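Local atomic coordinates of peptidase M16 domain protein (Alicyclobacillus acidocaldarius subsp. acidocaldarius DSM 446, PDB entry 4XEA), a protein that is a putative M16-family metallopeptidase, carrying nickel in its metal site in this crystal, and probably cleaves peptides by metal-dependent hydrolysis. Residues R44-D49 / Y185-H190; I119-E124 / E179-C184; M275-D280 / E347-A352; F283-A288 / R353-G358. All coordinates share one frame; numbering follows the deposited sequence.

Interaction 1 of 4, residues R44-D49 / Y185-H190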
loop_
_atom_site.group_PDB
_atom_site.type_symbol
_atom_site.label_atom_id
_atom_site.label_comp_id
_atom_site.label_asym_id
_atom_site.label_seq_id
_atom_site.Cartn_x
_atom_site.Cartn_y
_atom_site.Cartn_z
ATOM N N ARG A 44 -22.665 -2.428 -20.744
ATOM C CA ARG A 44 -22.855 -3.451 -21.762
ATOM C C ARG A 44 -23.778 -2.966 -22.894
ATOM O O ARG A 44 -23.580 -3.315 -24.048
ATOM C CB ARG A 44 -23.477 -4.692 -21.106
ATOM C CG ARG A 44 -23.782 -5.833 -22.037
ATOM C CD ARG A 44 -24.612 -6.920 -21.337
ATOM N NE ARG A 44 -23.817 -7.673 -20.379
ATOM C CZ ARG A 44 -24.320 -8.432 -19.403
ATOM N NH1 ARG A 44 -25.643 -8.490 -19.187
ATOM N NH2 ARG A 44 -23.487 -9.102 -18.605
ATOM N N ALA A 45 -24.820 -2.222 -22.550
ATOM C CA ALA A 45 -25.797 -1.804 -23.547
ATOM C C ALA A 45 -26.021 -0.301 -23.469
ATOM O O ALA A 45 -25.948 0.319 -22.380
ATOM C CB ALA A 45 -27.140 -2.558 -23.343
ATOM N N PHE A 46 -26.329 0.273 -24.620
ATOM C CA PHE A 46 -26.468 1.704 -24.731
ATOM C C PHE A 46 -27.090 2.038 -26.084
ATOM O O PHE A 46 -27.091 1.224 -27.010
ATOM C CB PHE A 46 -25.130 2.437 -24.571
ATOM C CG PHE A 46 -24.061 1.983 -25.530
ATOM C CD1 PHE A 46 -23.261 0.885 -25.232
ATOM C CD2 PHE A 46 -23.870 2.641 -26.759
ATOM C CE1 PHE A 46 -22.292 0.457 -26.134
ATOM C CE2 PHE A 46 -22.894 2.245 -27.643
ATOM C CZ PHE A 46 -22.093 1.136 -27.330
ATOM N N ARG A 47 -27.626 3.248 -26.161
ATOM C CA ARG A 47 -28.141 3.808 -27.397
ATOM C C ARG A 47 -27.336 5.044 -27.716
ATOM O O ARG A 47 -27.048 5.866 -26.822
ATOM C CB ARG A 47 -29.600 4.227 -27.242
ATOM C CG ARG A 47 -30.225 4.818 -28.530
ATOM C CD ARG A 47 -31.390 5.775 -28.151
ATOM N NE ARG A 47 -32.129 6.249 -29.305
ATOM C CZ ARG A 47 -33.007 5.507 -29.975
ATOM N NH1 ARG A 47 -33.266 4.253 -29.586
ATOM N NH2 ARG A 47 -33.632 6.028 -31.022
ATOM N N THR A 48 -26.945 5.179 -28.981
ATOM C CA THR A 48 -26.205 6.345 -29.438
ATOM C C THR A 48 -26.446 6.474 -30.944
ATOM O O THR A 48 -26.720 5.482 -31.623
ATOM C CB THR A 48 -24.702 6.243 -29.131
ATOM O OG1 THR A 48 -24.097 7.531 -29.264
ATOM C CG2 THR A 48 -24.003 5.267 -30.073
ATOM N N ASP A 49 -26.471 7.725 -31.406
ATOM C CA ASP A 49 -26.732 8.053 -32.807
ATOM C C ASP A 49 -27.913 7.258 -33.320
ATOM O O ASP A 49 -27.911 6.764 -34.433
ATOM C CB ASP A 49 -25.483 7.852 -33.674
ATOM C CG ASP A 49 -25.651 8.447 -35.091
ATOM O OD1 ASP A 49 -25.912 9.667 -35.213
ATOM O OD2 ASP A 49 -25.566 7.693 -36.084
ATOM N N TYR A 185 -15.181 3.045 -28.529
ATOM C CA TYR A 185 -14.176 4.083 -28.351
ATOM C C TYR A 185 -14.715 5.431 -28.862
ATOM O O TYR A 185 -14.566 6.448 -28.189
ATOM C CB TYR A 185 -12.851 3.742 -29.070
ATOM C CG TYR A 185 -11.825 4.845 -28.980
ATOM C CD1 TYR A 185 -11.594 5.720 -30.054
ATOM C CD2 TYR A 185 -11.077 5.019 -27.828
ATOM C CE1 TYR A 185 -10.677 6.729 -29.951
ATOM C CE2 TYR A 185 -10.171 6.025 -27.718
ATOM C CZ TYR A 185 -9.962 6.869 -28.767
ATOM O OH TYR A 185 -9.039 7.850 -28.629
ATOM N N ASP A 186 -15.334 5.431 -30.041
ATOM C CA ASP A 186 -15.856 6.675 -30.599
ATOM C C ASP A 186 -16.983 7.220 -29.717
ATOM O O ASP A 186 -17.081 8.426 -29.530
ATOM C CB ASP A 186 -16.316 6.530 -32.079
ATOM C CG ASP A 186 -15.154 6.481 -33.075
ATOM O OD1 ASP A 186 -13.963 6.824 -32.759
ATOM O OD2 ASP A 186 -15.451 6.102 -34.237
ATOM N N THR A 187 -17.789 6.342 -29.126
ATOM C CA THR A 187 -18.929 6.771 -28.328
ATOM C C THR A 187 -18.502 7.328 -26.967
ATOM O O THR A 187 -19.038 8.353 -26.530
ATOM C CB THR A 187 -19.903 5.618 -28.109
ATOM O OG1 THR A 187 -20.358 5.135 -29.377
ATOM C CG2 THR A 187 -21.124 6.030 -27.246
ATOM N N PHE A 188 -17.562 6.653 -26.303
ATOM C CA PHE A 188 -17.286 6.913 -24.891
ATOM C C PHE A 188 -16.033 7.691 -24.624
ATOM O O PHE A 188 -15.871 8.207 -23.538
ATOM C CB PHE A 188 -17.249 5.595 -24.101
ATOM C CG PHE A 188 -18.599 4.949 -23.949
ATOM C CD1 PHE A 188 -18.952 3.864 -24.731
ATOM C CD2 PHE A 188 -19.523 5.438 -23.033
ATOM C CE1 PHE A 188 -20.209 3.258 -24.615
ATOM C CE2 PHE A 188 -20.768 4.826 -22.873
ATOM C CZ PHE A 188 -21.118 3.727 -23.659
ATOM N N TYR A 189 -15.146 7.792 -25.609
ATOM C CA TYR A 189 -13.886 8.497 -25.411
ATOM C C TYR A 189 -13.910 9.902 -25.973
ATOM O O TYR A 189 -12.876 10.521 -26.116
ATOM C CB TYR A 189 -12.737 7.691 -25.986
ATOM C CG TYR A 189 -12.220 6.653 -25.024
ATOM C CD1 TYR A 189 -12.946 5.488 -24.775
ATOM C CD2 TYR A 189 -10.999 6.835 -24.357
ATOM C CE1 TYR A 189 -12.489 4.519 -23.878
ATOM C CE2 TYR A 189 -10.523 5.867 -23.478
ATOM C CZ TYR A 189 -11.292 4.715 -23.223
ATOM O OH TYR A 189 -10.833 3.733 -22.378
ATOM N N HIS A 190 -15.103 10.413 -26.266
ATOM C CA HIS A 190 -15.246 11.790 -26.630
ATOM C C HIS A 190 -14.949 12.670 -25.415
ATOM O O HIS A 190 -15.298 12.308 -24.304
ATOM C CB HIS A 190 -16.675 12.086 -27.150
ATOM C CG HIS A 190 -16.788 13.429 -27.787
ATOM N ND1 HIS A 190 -16.994 14.580 -27.058
ATOM C CD2 HIS A 190 -16.704 13.810 -29.082
ATOM C CE1 HIS A 190 -17.042 15.615 -27.883
ATOM N NE2 HIS A 190 -16.866 15.176 -29.117
#
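Strand 45-48 passes the C-terminal end of helix 178-188, bringing the CA atoms of Thr-48 and Thr-187 to 7.4 Å of each other. This is strand-on-helix packing in the metal-binding half of the M16 fold: the strand is the middle one of a small three-stranded antiparallel sheet, and Phe-46 and Thr-48 turn the same sheet face to the helix. Phe-46 and Phe-188 form a T-shaped pair, with ring centroids 5.0 Å apart and planes at 80°. The edge of Phe-188 points into the face of Phe-46, and its CE1 stands 3.7 Å above the Phe-46 ring plane, over the centre. A chi1 of 56° sets CG of Phe-46 between the backbone N and the carbonyl carbon, turning the ring broadside to the incoming edge. The Phe-46 ring also touches Leu-183 and Cys-184 one turn back on the helix, while Phe-188 is itself stacked with Tyr-39. Beside the rings the two threonines meet tip to tip. Their hydroxyls serve other bonds: Thr-48 OG1 pairs with the carbonyl of Ala-225, Thr-187 OG1 with that of Leu-183 in its own helix. What they offer each other is therefore mostly methyl surface, with Thr-187 CG2 lying 4.0 Å from Thr-48 CB and Thr-48 CG2 resting 3.7 Å from Thr-187 OG1.

Interaction 2 of 4, residues I119-E124 / E179-C184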
loop_
_atom_site.group_PDB
_atom_site.type_symbol
_atom_site.label_atom_id
_atom_site.label_comp_id
_atom_site.label_asym_id
_atom_site.label_seq_id
_atom_site.Cartn_x
_atom_site.Cartn_y
_atom_site.Cartn_z
ATOM N N ILE A 119 -6.655 5.963 -31.048
ATOM C CA ILE A 119 -6.542 4.519 -30.809
ATOM C C ILE A 119 -6.019 3.901 -32.065
ATOM O O ILE A 119 -6.334 4.381 -33.154
ATOM C CB ILE A 119 -7.869 3.850 -30.449
ATOM C CG1 ILE A 119 -7.572 2.475 -29.846
ATOM C CG2 ILE A 119 -8.783 3.760 -31.672
ATOM C CD1 ILE A 119 -8.703 1.805 -29.154
ATOM N N HIS A 120 -5.220 2.845 -31.920
ATOM C CA HIS A 120 -4.578 2.211 -33.063
ATOM C C HIS A 120 -4.865 0.711 -33.055
ATOM O O HIS A 120 -4.099 -0.088 -32.528
ATOM C CB HIS A 120 -3.067 2.544 -33.085
ATOM C CG HIS A 120 -2.780 4.019 -33.177
ATOM N ND1 HIS A 120 -2.637 4.681 -34.383
ATOM C CD2 HIS A 120 -2.637 4.961 -32.213
ATOM C CE1 HIS A 120 -2.407 5.964 -34.152
ATOM N NE2 HIS A 120 -2.417 6.164 -32.844
ATOM N N LEU A 121 -5.986 0.348 -33.655
ATOM C CA LEU A 121 -6.424 -1.033 -33.730
ATOM C C LEU A 121 -6.273 -1.589 -35.127
ATOM O O LEU A 121 -6.561 -0.909 -36.105
ATOM C CB LEU A 121 -7.905 -1.120 -33.361
ATOM C CG LEU A 121 -8.296 -0.660 -31.963
ATOM C CD1 LEU A 121 -9.775 -0.881 -31.782
ATOM C CD2 LEU A 121 -7.484 -1.414 -30.926
ATOM N N THR A 122 -5.844 -2.845 -35.211
ATOM C CA THR A 122 -5.757 -3.577 -36.475
ATOM C C THR A 122 -6.391 -4.938 -36.235
ATOM O O THR A 122 -6.481 -5.385 -35.070
ATOM C CB THR A 122 -4.292 -3.807 -36.929
ATOM O OG1 THR A 122 -3.671 -4.773 -36.071
ATOM C CG2 THR A 122 -3.479 -2.494 -36.926
ATOM N N ASP A 123 -6.836 -5.600 -37.297
ATOM C CA ASP A 123 -7.427 -6.922 -37.131
ATOM C C ASP A 123 -6.423 -7.828 -36.441
ATOM O O ASP A 123 -6.786 -8.559 -35.517
ATOM C CB ASP A 123 -7.884 -7.527 -38.455
ATOM C CG ASP A 123 -9.059 -6.789 -39.057
ATOM O OD1 ASP A 123 -10.104 -6.690 -38.385
ATOM O OD2 ASP A 123 -8.929 -6.310 -40.210
ATOM N N GLU A 124 -5.160 -7.727 -36.853
ATOM C CA GLU A 124 -4.074 -8.500 -36.268
ATOM C C GLU A 124 -3.978 -8.280 -34.755
ATOM O O GLU A 124 -4.110 -9.235 -33.995
ATOM C CB GLU A 124 -2.744 -8.169 -36.976
ATOM C CG GLU A 124 -1.513 -8.905 -36.439
ATOM C CD GLU A 124 -0.504 -7.985 -35.754
ATOM O OE1 GLU A 124 0.480 -7.615 -36.428
ATOM O OE2 GLU A 124 -0.681 -7.650 -34.556
ATOM N N GLU A 179 -14.787 -3.607 -35.005
ATOM C CA GLU A 179 -15.891 -2.677 -35.267
ATOM C C GLU A 179 -16.564 -2.228 -33.969
ATOM O O GLU A 179 -16.826 -1.036 -33.729
ATOM C CB GLU A 179 -16.930 -3.406 -36.148
ATOM C CG GLU A 179 -16.541 -3.605 -37.610
ATOM C CD GLU A 179 -15.370 -4.600 -37.878
ATOM O OE1 GLU A 179 -15.243 -5.646 -37.192
ATOM O OE2 GLU A 179 -14.573 -4.329 -38.812
ATOM N N GLN A 180 -16.850 -3.198 -33.120
ATOM C CA GLN A 180 -17.397 -2.919 -31.792
ATOM C C GLN A 180 -16.465 -2.093 -30.932
ATOM O O GLN A 180 -16.891 -1.149 -30.277
ATOM C CB GLN A 180 -17.687 -4.220 -31.088
ATOM C CG GLN A 180 -18.874 -4.933 -31.681
ATOM C CD GLN A 180 -19.021 -6.337 -31.138
ATOM O OE1 GLN A 180 -18.061 -6.919 -30.632
ATOM N NE2 GLN A 180 -20.215 -6.902 -31.278
ATOM N N LEU A 181 -15.187 -2.451 -30.926
ATOM C CA LEU A 181 -14.223 -1.713 -30.130
ATOM C C LEU A 181 -14.201 -0.260 -30.582
ATOM O O LEU A 181 -14.152 0.655 -29.760
ATOM C CB LEU A 181 -12.818 -2.322 -30.261
ATOM C CG LEU A 181 -12.507 -3.616 -29.522
ATOM C CD1 LEU A 181 -11.179 -4.277 -30.043
ATOM C CD2 LEU A 181 -12.450 -3.365 -27.996
ATOM N N LEU A 182 -14.220 -0.062 -31.899
ATOM C CA LEU A 182 -14.145 1.271 -32.476
ATOM C C LEU A 182 -15.420 2.066 -32.166
ATOM O O LEU A 182 -15.354 3.265 -31.864
ATOM C CB LEU A 182 -13.895 1.214 -33.994
ATOM C CG LEU A 182 -12.475 0.853 -34.459
ATOM C CD1 LEU A 182 -12.325 1.058 -35.953
ATOM C CD2 LEU A 182 -11.424 1.657 -33.711
ATOM N N LEU A 183 -16.559 1.393 -32.199
ATOM C CA LEU A 183 -17.830 2.039 -31.860
ATOM C C LEU A 183 -17.781 2.524 -30.412
ATOM O O LEU A 183 -18.075 3.684 -30.127
ATOM C CB LEU A 183 -18.985 1.073 -32.029
ATOM C CG LEU A 183 -20.277 1.570 -31.360
ATOM C CD1 LEU A 183 -20.881 2.712 -32.202
ATOM C CD2 LEU A 183 -21.231 0.428 -31.207
ATOM N N CYS A 184 -17.386 1.637 -29.496
ATOM C CA CYS A 184 -17.337 2.004 -28.090
ATOM C C CYS A 184 -16.324 3.088 -27.847
ATOM O O CYS A 184 -16.602 3.992 -27.082
ATOM C CB CYS A 184 -17.100 0.793 -27.192
ATOM S SG CYS A 184 -18.452 -0.326 -27.288
#
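Leu-121 holds CG anti to its carbonyl carbon (chi1 -61°) and CD1 anti to CA (chi2 -178°), an extended shape that drives CD1 onto Leu-181 and Leu-182. The contact joins the loop leading into helix 123-141 to helix 178-188, which packs against the metal-binding helix 59-66 of this M16 domain. Leu-121 CD1 sits 3.6 Å from Leu-182 CD2 and 3.7 Å from Leu-181 CB; the Leu-121 side chain crosses that of Leu-181 at about a right angle and runs opposite to that of Leu-182. Leu-182 CD2 is shared, because Ile-119 CG2 approaches it obliquely at 3.9 Å. Helix 59-66, which bears the inverted His-x-x-Glu-His signature, touches Leu-181 through Phe-62 and Leu-121 through Lys-66; its His-61 and His-65 bind the nickel together with Glu-136 of helix 123-141, whose N-cap is Thr-122. The side chain of Ile-119 lies about 5 Å from the bound sodium ion. Farther out, Asp-123 OD1 and Glu-179 OE2 are like charges 5.1 Å apart, and Asp-123 OD2 has a salt bridge to Lys-178 NZ, which may ease any repulsion.

Interaction 3 of 4, residues M275-D280 / E347-A352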
loop_
_atom_site.group_PDB
_atom_site.type_symbol
_atom_site.label_atom_id
_atom_site.label_comp_id
_atom_site.label_asym_id
_atom_site.label_seq_id
_atom_site.Cartn_x
_atom_site.Cartn_y
_atom_site.Cartn_z
HETATM N N MSE A 275 -22.198 5.249 4.794
HETATM C CA MSE A 275 -21.811 3.852 4.971
HETATM C C MSE A 275 -20.372 3.715 5.519
HETATM O O MSE A 275 -20.064 2.773 6.262
HETATM C CB MSE A 275 -21.966 3.075 3.664
HETATM C CG MSE A 275 -23.399 2.813 3.259
HETATM SE SE MSE A 275 -24.397 1.869 4.590
HETATM C CE MSE A 275 -23.431 0.148 4.483
ATOM N N THR A 276 -19.482 4.622 5.142
ATOM C CA THR A 276 -18.093 4.511 5.599
ATOM C C THR A 276 -18.123 4.601 7.134
ATOM O O THR A 276 -17.480 3.781 7.819
ATOM C CB THR A 276 -17.197 5.595 4.953
ATOM O OG1 THR A 276 -17.232 5.422 3.531
ATOM C CG2 THR A 276 -15.754 5.520 5.410
ATOM N N ILE A 277 -18.899 5.562 7.660
ATOM C CA ILE A 277 -18.998 5.759 9.105
ATOM C C ILE A 277 -19.657 4.561 9.761
ATOM O O ILE A 277 -19.127 4.025 10.732
ATOM C CB ILE A 277 -19.769 7.041 9.492
ATOM C CG1 ILE A 277 -19.039 8.276 8.983
ATOM C CG2 ILE A 277 -19.920 7.117 11.018
ATOM C CD1 ILE A 277 -19.955 9.482 8.725
ATOM N N LEU A 278 -20.785 4.126 9.193
ATOM C CA LEU A 278 -21.555 3.008 9.756
ATOM C C LEU A 278 -20.794 1.689 9.820
ATOM O O LEU A 278 -20.823 1.004 10.839
ATOM C CB LEU A 278 -22.868 2.837 8.986
ATOM C CG LEU A 278 -23.936 1.912 9.546
ATOM C CD1 LEU A 278 -24.270 2.236 10.987
ATOM C CD2 LEU A 278 -25.195 1.962 8.672
ATOM N N LEU A 279 -20.128 1.341 8.731
ATOM C CA LEU A 279 -19.334 0.106 8.666
ATOM C C LEU A 279 -18.147 0.123 9.631
ATOM O O LEU A 279 -17.809 -0.907 10.214
ATOM C CB LEU A 279 -18.880 -0.160 7.236
ATOM C CG LEU A 279 -20.010 -0.502 6.276
ATOM C CD1 LEU A 279 -19.459 -0.716 4.828
ATOM C CD2 LEU A 279 -20.824 -1.729 6.737
ATOM N N ASP A 280 -17.539 1.288 9.827
ATOM C CA ASP A 280 -16.481 1.411 10.822
ATOM C C ASP A 280 -17.030 1.185 12.232
ATOM O O ASP A 280 -16.394 0.472 13.034
ATOM C CB ASP A 280 -15.750 2.761 10.757
ATOM C CG ASP A 280 -14.696 2.889 11.834
ATOM O OD1 ASP A 280 -13.677 2.150 11.826
ATOM O OD2 ASP A 280 -14.909 3.702 12.737
ATOM N N GLU A 347 -22.360 6.339 21.037
ATOM C CA GLU A 347 -20.951 6.574 21.342
ATOM C C GLU A 347 -20.028 5.947 20.294
ATOM O O GLU A 347 -19.031 6.570 19.917
ATOM C CB GLU A 347 -20.592 6.115 22.756
ATOM C CG GLU A 347 -21.215 7.001 23.825
ATOM C CD GLU A 347 -20.744 6.687 25.229
ATOM O OE1 GLU A 347 -20.413 5.519 25.515
ATOM O OE2 GLU A 347 -20.703 7.613 26.052
ATOM N N ALA A 348 -20.380 4.748 19.810
ATOM C CA ALA A 348 -19.594 4.071 18.791
ATOM C C ALA A 348 -19.682 4.857 17.488
ATOM O O ALA A 348 -18.696 5.002 16.773
ATOM C CB ALA A 348 -20.094 2.647 18.575
ATOM N N PHE A 349 -20.875 5.350 17.189
ATOM C CA PHE A 349 -21.099 6.222 16.051
ATOM C C PHE A 349 -20.252 7.521 16.073
ATOM O O PHE A 349 -19.658 7.869 15.060
ATOM C CB PHE A 349 -22.618 6.510 15.904
ATOM C CG PHE A 349 -22.951 7.619 14.942
ATOM C CD1 PHE A 349 -22.904 7.421 13.578
ATOM C CD2 PHE A 349 -23.354 8.853 15.411
ATOM C CE1 PHE A 349 -23.229 8.433 12.701
ATOM C CE2 PHE A 349 -23.687 9.874 14.530
ATOM C CZ PHE A 349 -23.608 9.664 13.185
ATOM N N GLU A 350 -20.197 8.235 17.187
ATOM C CA GLU A 350 -19.364 9.446 17.246
ATOM C C GLU A 350 -17.853 9.115 17.123
ATOM O O GLU A 350 -17.093 9.890 16.546
ATOM C CB GLU A 350 -19.643 10.289 18.520
ATOM C CG GLU A 350 -21.042 10.980 18.575
ATOM C CD GLU A 350 -21.328 11.920 17.393
ATOM O OE1 GLU A 350 -20.375 12.347 16.708
ATOM O OE2 GLU A 350 -22.511 12.250 17.146
ATOM N N ARG A 351 -17.412 7.986 17.668
ATOM C CA ARG A 351 -16.002 7.615 17.521
ATOM C C ARG A 351 -15.703 7.328 16.059
ATOM O O ARG A 351 -14.631 7.649 15.564
ATOM C CB ARG A 351 -15.589 6.425 18.409
ATOM C CG ARG A 351 -15.378 6.781 19.882
ATOM C CD ARG A 351 -14.707 5.637 20.676
ATOM N NE ARG A 351 -15.483 4.390 20.581
ATOM C CZ ARG A 351 -16.487 4.041 21.397
ATOM N NH1 ARG A 351 -17.118 2.889 21.203
ATOM N NH2 ARG A 351 -16.885 4.832 22.389
ATOM N N ALA A 352 -16.672 6.743 15.362
ATOM C CA ALA A 352 -16.496 6.382 13.987
ATOM C C ALA A 352 -16.446 7.628 13.097
ATOM O O ALA A 352 -15.563 7.735 12.215
ATOM C CB ALA A 352 -17.626 5.447 13.528
#
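Ile-277 lays its CG2 methyl against two side chains of the opposing helix, 3.8 Å from Ala-352 CB and 3.9 Å from Phe-349 CE1. Phe-349 CD1 is equally near that methyl, which meets the ring obliquely. The phenyl group reaches this place because its CG is anti to the backbone N (chi1 168°), which swings the end of the side chain nearer the partner helix. Ala-352 allows a close backbone approach: its CA lies 5.5 Å from that of Ile-277, and its CB packs 3.5 Å from the Ile-277 carbonyl O. The segments belong to helices 265-283 and 346-363 of the C-terminal M16-like half, both outside the metal site, and pack as an oblique helix pair: the axes of segments 275-280 and 347-352 approach to 8.7 Å, their N-to-C directions 124° apart. Met-397, in the loop before helix 399-409, touches both Ile-277 and Phe-349. One turn on from Ile-277, Asp-280 brings a carboxylate to the same alanine, with OD2 3.3 Å from Ala-352 CB. This is packing of an acid oxygen on a methyl group, and the polar anchoring lies on the other oxygen, OD1, which forms a salt bridge with Lys-355.

Interaction 4 of 4, residues F283-A288 / R353-G358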
loop_
_atom_site.group_PDB
_atom_site.type_symbol
_atom_site.label_atom_id
_atom_site.label_comp_id
_atom_site.label_asym_id
_atom_site.label_seq_id
_atom_site.Cartn_x
_atom_site.Cartn_y
_atom_site.Cartn_z
ATOM N N PHE A 283 -18.118 -2.686 12.372
ATOM C CA PHE A 283 -17.170 -3.744 12.057
ATOM C C PHE A 283 -15.683 -3.314 12.125
ATOM O O PHE A 283 -14.795 -4.141 11.919
ATOM C CB PHE A 283 -17.455 -4.197 10.622
ATOM C CG PHE A 283 -18.827 -4.768 10.393
ATOM C CD1 PHE A 283 -19.224 -5.939 11.030
ATOM C CD2 PHE A 283 -19.697 -4.194 9.448
ATOM C CE1 PHE A 283 -20.483 -6.485 10.783
ATOM C CE2 PHE A 283 -20.934 -4.760 9.188
ATOM C CZ PHE A 283 -21.321 -5.900 9.855
ATOM N N GLY A 284 -15.409 -2.049 12.437
ATOM C CA GLY A 284 -14.071 -1.478 12.282
ATOM C C GLY A 284 -13.071 -2.029 13.260
ATOM O O GLY A 284 -13.453 -2.684 14.256
ATOM N N PRO A 285 -11.774 -1.737 13.027
ATOM C CA PRO A 285 -10.748 -2.357 13.862
ATOM C C PRO A 285 -10.768 -1.909 15.312
ATOM O O PRO A 285 -10.217 -2.600 16.162
ATOM C CB PRO A 285 -9.423 -1.928 13.206
ATOM C CG PRO A 285 -9.770 -0.942 12.194
ATOM C CD PRO A 285 -11.208 -1.025 11.875
ATOM N N THR A 286 -11.394 -0.771 15.600
ATOM C CA THR A 286 -11.543 -0.331 16.984
ATOM C C THR A 286 -12.922 -0.623 17.601
ATOM O O THR A 286 -13.194 -0.167 18.712
ATOM C CB THR A 286 -11.204 1.175 17.148
ATOM O OG1 THR A 286 -12.028 1.950 16.275
ATOM C CG2 THR A 286 -9.715 1.441 16.841
ATOM N N SER A 287 -13.770 -1.404 16.927
ATOM C CA SER A 287 -15.080 -1.763 17.480
ATOM C C SER A 287 -14.914 -2.912 18.459
ATOM O O SER A 287 -14.076 -3.802 18.239
ATOM C CB SER A 287 -16.054 -2.171 16.364
ATOM O OG SER A 287 -15.680 -3.402 15.783
ATOM N N ALA A 288 -15.698 -2.894 19.543
ATOM C CA ALA A 288 -15.715 -4.007 20.489
ATOM C C ALA A 288 -16.124 -5.320 19.801
ATOM O O ALA A 288 -15.623 -6.387 20.158
ATOM C CB ALA A 288 -16.626 -3.703 21.711
ATOM N N ARG A 353 -17.415 8.519 13.274
ATOM C CA ARG A 353 -17.420 9.792 12.556
ATOM C C ARG A 353 -16.064 10.522 12.735
ATOM O O ARG A 353 -15.500 11.026 11.761
ATOM C CB ARG A 353 -18.541 10.690 13.058
ATOM C CG ARG A 353 -18.693 11.981 12.281
ATOM C CD ARG A 353 -18.753 13.211 13.204
ATOM N NE ARG A 353 -19.965 13.225 14.010
ATOM C CZ ARG A 353 -21.181 13.468 13.524
ATOM N NH1 ARG A 353 -21.361 13.742 12.228
ATOM N NH2 ARG A 353 -22.232 13.449 14.340
ATOM N N LYS A 354 -15.544 10.550 13.952
ATOM C CA LYS A 354 -14.254 11.219 14.216
ATOM C C LYS A 354 -13.047 10.498 13.579
ATOM O O LYS A 354 -12.136 11.158 13.081
ATOM C CB LYS A 354 -14.010 11.352 15.712
ATOM C CG LYS A 354 -12.772 12.240 16.056
ATOM C CD LYS A 354 -12.071 11.806 17.296
ATOM C CE LYS A 354 -12.339 12.752 18.463
ATOM N NZ LYS A 354 -13.799 12.967 18.596
ATOM N N LYS A 355 -13.042 9.157 13.583
ATOM C CA LYS A 355 -12.008 8.399 12.859
ATOM C C LYS A 355 -12.059 8.704 11.375
ATOM O O LYS A 355 -11.031 8.958 10.759
ATOM C CB LYS A 355 -12.146 6.879 13.089
ATOM C CG LYS A 355 -11.028 6.013 12.432
ATOM C CD LYS A 355 -11.362 4.511 12.367
ATOM C CE LYS A 355 -11.316 3.803 13.704
ATOM N NZ LYS A 355 -11.720 2.335 13.556
ATOM N N ILE A 356 -13.246 8.660 10.784
ATOM C CA ILE A 356 -13.374 8.837 9.341
ATOM C C ILE A 356 -13.118 10.314 8.917
ATOM O O ILE A 356 -12.570 10.563 7.862
ATOM C CB ILE A 356 -14.734 8.328 8.818
ATOM C CG1 ILE A 356 -14.938 6.816 9.108
ATOM C CG2 ILE A 356 -14.897 8.635 7.328
ATOM C CD1 ILE A 356 -13.836 5.857 8.622
HETATM N N MSE A 357 -13.508 11.278 9.735
HETATM C CA MSE A 357 -13.153 12.687 9.487
HETATM C C MSE A 357 -11.632 12.840 9.435
HETATM O O MSE A 357 -11.119 13.464 8.531
HETATM C CB MSE A 357 -13.766 13.591 10.556
HETATM C CG MSE A 357 -13.324 15.044 10.500
HETATM SE SE MSE A 357 -13.974 15.918 8.895
HETATM C CE MSE A 357 -15.689 16.480 9.688
ATOM N N GLY A 358 -10.932 12.245 10.397
ATOM C CA GLY A 358 -9.467 12.264 10.438
ATOM C C GLY A 358 -8.840 11.583 9.225
ATOM O O GLY A 358 -7.919 12.126 8.605
#
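Lys-355 points its CB from helix 346-363 toward residues 283-288, the connection between helices 265-283 and 288-295 in the C-terminal M16-like half, which contains a type I beta turn from Gly-284 to Ser-287. CG is anti to the backbone N, and CG and CD carry the chain toward the turn. A bend at chi3 (-72°) then turns the tip beside Thr-286, with CE 3.2 Å from Thr-286 OG1. NZ meets that hydroxyl tip to tip and donates a hydrogen bond of 2.8 Å to OG1. Lys-355 NZ also lies 3.8 Å from Pro-285 CD, and makes a salt bridge with Asp-280 OD1. The ammonium thus joins the turn to the preceding helix, its two oxygen partners lying about 124° apart as seen from NZ. The neighbouring Lys-354 packs on Ala-81 of the second subunit, so this surface lies close to the dimer contact. Within the turn, Gly-284 O accepts from Ser-287 N and, at 2.8 Å, from Ser-287 OG. Ser-287 is the N-cap of helix 288-295, its OG also bonding to the backbone N of Tyr-290; the hydroxyl reaches Gly-284 O in the carbonyl plane, on a lone pair, with a C=O...OG angle of 144°.

In the fold
From the N terminus, interaction 1 closes the longest loop, returning the chain from strand 45-48 to the end of helix 178-188. Interaction 2 nests inside it and uses the same helix, so the two touch, with Tyr-185 packing on Ile-119; together they tie the small sheet and the 119-124 loop to helix 178-188 within the metal-binding half. Interactions 3 and 4 follow in series and cross, their segments alternating along the chain as 275-280, 283-288, 347-352, 353-358. Their centres are 6 Å apart, and both use helix 346-363, which they join to helix 265-283 and the turn after it. The two pairs lie on opposite sides of the chain's centre, 40 to 47 Å apart between contact centres.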